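Local coordinates for putative thiol-disulfide isomerase or thioredoxin (Salmonella enterica subsp. enterica serovar Typhimurium, PDB 3L9V), which probably catalyses thiol-disulfide exchange in the folding of exported proteins, as a DsbA paralogue built on the thioredoxin fold, at residues A[21-26]-A[54-59]. Sequence-based numbering, arbitrary orientation.
Sequences FFSFYC and KYHVSL
A histidine ring takes over from the backbone where two parallel strands part: the amide of Phe24 donates to NE2 of His56 over 2.9 Å, and the N-H comes in tilted 17° from the imidazole plane. ND1 is hydrogen-bonded to Thr68 OG1, so both ring nitrogens are engaged, which should restrict rotation of the imidazole. Its chi1 of -160° sets the ring beside the His56 carbonyl carbon and carries it across to segment 21-26, where its CD2 edge meets one face of Phe22, His56 CD2 to Phe22 CE2 3.7 Å, in a T-shaped pair with planes at 85°. The opposite face of Phe22 carries Lys54: CE lies against it, and NZ sits 4.3 Å from the ring centroid in a cation-pi contact, while salt bridges to Glu84 and Asp39 hold the same ammonium. Before this point the pairing is regular, Phe22 N to Tyr55 O and Val57 N to Phe22 O each spanning 2.9 Å. On the other side of the sheet Phe21 and Tyr55 meet obliquely, Phe21 CZ to Tyr55 CD2 3.7 Å, and Val57 CG1 approaches the Phe21 ring edge. Beyond the strands, Ser23 OG accepts from Tyr25 N in an ST turn and donates to a water that in turn donates to Val57 O, a water-mediated second link between the diverging segments. A type I beta turn from Ser23 ends at Cys26, N-cap of helix 27-35 and first cysteine of a probable thioredoxin-type CxxC motif. Strand 18-22 runs between edge strand 52-56 and strand 148-151, with Phe21 and Tyr55 packed on helix 125-140 and Phe22 reaching Cys29 of helix 27-35.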
loop_
_atom_site.group_PDB
_atom_site.type_symbol
_atom_site.label_atom_id
_atom_site.label_comp_id
_atom_site.label_asym_id
_atom_site.label_seq_id
_atom_site.Cartn_x
_atom_site.Cartn_y
_atom_site.Cartn_z
ATOM N N PHE A 21 -1.294 4.130 -2.253
ATOM C CA PHE A 21 -0.744 4.595 -0.988
ATOM C C PHE A 21 -1.689 4.136 0.112
ATOM O O PHE A 21 -2.922 4.305 -0.002
ATOM C CB PHE A 21 -0.594 6.114 -0.974
ATOM C CG PHE A 21 0.497 6.629 -1.896
ATOM C CD1 PHE A 21 0.279 6.726 -3.267
ATOM C CD2 PHE A 21 1.736 7.007 -1.391
ATOM C CE1 PHE A 21 1.271 7.214 -4.123
ATOM C CE2 PHE A 21 2.749 7.475 -2.243
ATOM C CZ PHE A 21 2.512 7.585 -3.610
ATOM N N PHE A 22 -1.114 3.544 1.162
ATOM C CA PHE A 22 -1.908 2.920 2.224
ATOM C C PHE A 22 -1.189 3.095 3.552
ATOM O O PHE A 22 -0.028 3.503 3.585
ATOM C CB PHE A 22 -2.130 1.413 1.950
ATOM C CG PHE A 22 -0.905 0.520 2.301
ATOM C CD1 PHE A 22 0.254 0.552 1.527
ATOM C CD2 PHE A 22 -0.927 -0.312 3.411
ATOM C CE1 PHE A 22 1.369 -0.245 1.853
ATOM C CE2 PHE A 22 0.167 -1.109 3.755
ATOM C CZ PHE A 22 1.324 -1.081 2.961
ATOM N N SER A 23 -1.881 2.770 4.639
ATOM C CA SER A 23 -1.270 2.759 5.960
ATOM C C SER A 23 -1.758 1.557 6.760
ATOM O O SER A 23 -2.915 1.200 6.665
ATOM C CB SER A 23 -1.646 4.022 6.727
ATOM O OG SER A 23 -1.278 3.884 8.093
ATOM N N PHE A 24 -0.896 0.949 7.572
ATOM C CA PHE A 24 -1.363 -0.140 8.442
ATOM C C PHE A 24 -2.369 0.303 9.531
ATOM O O PHE A 24 -2.988 -0.528 10.204
ATOM C CB PHE A 24 -0.171 -0.907 9.023
ATOM C CG PHE A 24 0.543 -1.734 7.997
ATOM C CD1 PHE A 24 -0.097 -2.790 7.387
ATOM C CD2 PHE A 24 1.835 -1.429 7.617
ATOM C CE1 PHE A 24 0.534 -3.531 6.415
ATOM C CE2 PHE A 24 2.474 -2.175 6.663
ATOM C CZ PHE A 24 1.823 -3.225 6.055
ATOM N N TYR A 25 -2.544 1.614 9.669
ATOM C CA TYR A 25 -3.484 2.188 10.618
ATOM C C TYR A 25 -4.849 2.535 9.991
ATOM O O TYR A 25 -5.775 2.911 10.697
ATOM C CB TYR A 25 -2.921 3.477 11.204
ATOM C CG TYR A 25 -1.810 3.303 12.209
ATOM C CD1 TYR A 25 -2.084 2.912 13.518
ATOM C CD2 TYR A 25 -0.486 3.577 11.863
ATOM C CE1 TYR A 25 -1.067 2.772 14.445
ATOM C CE2 TYR A 25 0.531 3.455 12.779
ATOM C CZ TYR A 25 0.238 3.034 14.064
ATOM O OH TYR A 25 1.250 2.915 14.973
ATOM N N CYS A 26 -4.951 2.381 8.674
ATOM C CA CYS A 26 -6.109 2.820 7.898
ATOM C C CYS A 26 -7.133 1.708 7.730
ATOM O O CYS A 26 -6.884 0.741 7.031
ATOM C CB CYS A 26 -5.634 3.299 6.519
ATOM S SG CYS A 26 -6.950 3.567 5.302
ATOM N N LYS A 54 2.451 -0.912 -3.944
ATOM C CA LYS A 54 1.922 -0.237 -2.769
ATOM C C LYS A 54 3.000 0.472 -1.985
ATOM O O LYS A 54 4.102 -0.052 -1.732
ATOM C CB LYS A 54 1.161 -1.224 -1.845
ATOM C CG LYS A 54 0.081 -1.988 -2.553
ATOM C CD LYS A 54 -0.768 -2.784 -1.569
ATOM C CE LYS A 54 -1.541 -1.867 -0.648
ATOM N NZ LYS A 54 -2.527 -2.575 0.228
ATOM N N TYR A 55 2.662 1.674 -1.576
ATOM C CA TYR A 55 3.553 2.482 -0.810
ATOM C C TYR A 55 2.886 2.853 0.487
ATOM O O TYR A 55 1.732 3.270 0.490
ATOM C CB TYR A 55 3.870 3.772 -1.557
ATOM C CG TYR A 55 4.513 3.575 -2.913
ATOM C CD1 TYR A 55 5.670 2.815 -3.055
ATOM C CD2 TYR A 55 3.998 4.209 -4.040
ATOM C CE1 TYR A 55 6.284 2.668 -4.298
ATOM C CE2 TYR A 55 4.603 4.072 -5.287
ATOM C CZ TYR A 55 5.742 3.304 -5.405
ATOM O OH TYR A 55 6.323 3.161 -6.633
ATOM N N HIS A 56 3.652 2.763 1.569
ATOM C CA HIS A 56 3.176 3.101 2.906
ATOM C C HIS A 56 3.343 4.584 3.224
ATOM O O HIS A 56 4.310 5.223 2.790
ATOM C CB HIS A 56 3.886 2.245 3.967
ATOM C CG HIS A 56 3.148 2.191 5.258
ATOM N ND1 HIS A 56 3.441 3.011 6.336
ATOM C CD2 HIS A 56 2.080 1.449 5.650
ATOM C CE1 HIS A 56 2.597 2.772 7.313
ATOM N NE2 HIS A 56 1.766 1.818 6.934
ATOM N N VAL A 57 2.393 5.139 3.969
ATOM C CA VAL A 57 2.431 6.550 4.311
ATOM C C VAL A 57 2.689 6.690 5.804
ATOM O O VAL A 57 2.186 5.910 6.613
ATOM C CB VAL A 57 1.139 7.317 3.901
ATOM C CG1 VAL A 57 0.704 6.936 2.469
ATOM C CG2 VAL A 57 0.031 7.081 4.881
ATOM N N SER A 58 3.481 7.696 6.151
ATOM C CA SER A 58 4.057 7.828 7.478
ATOM C C SER A 58 3.223 8.716 8.360
ATOM O O SER A 58 3.339 8.646 9.579
ATOM C CB SER A 58 5.470 8.410 7.371
ATOM O OG SER A 58 6.260 7.547 6.585
ATOM N N LEU A 59 2.378 9.544 7.747
ATOM C CA LEU A 59 1.727 10.601 8.509
ATOM C C LEU A 59 0.774 10.084 9.579
ATOM O O LEU A 59 0.527 10.757 10.576
ATOM C CB LEU A 59 1.058 11.657 7.604
ATOM C CG LEU A 59 -0.223 11.461 6.786
ATOM C CD1 LEU A 59 -1.417 10.984 7.609
ATOM C CD2 LEU A 59 -0.558 12.783 6.103
HETATM O O HOH W 1 0.938 5.167 8.832
#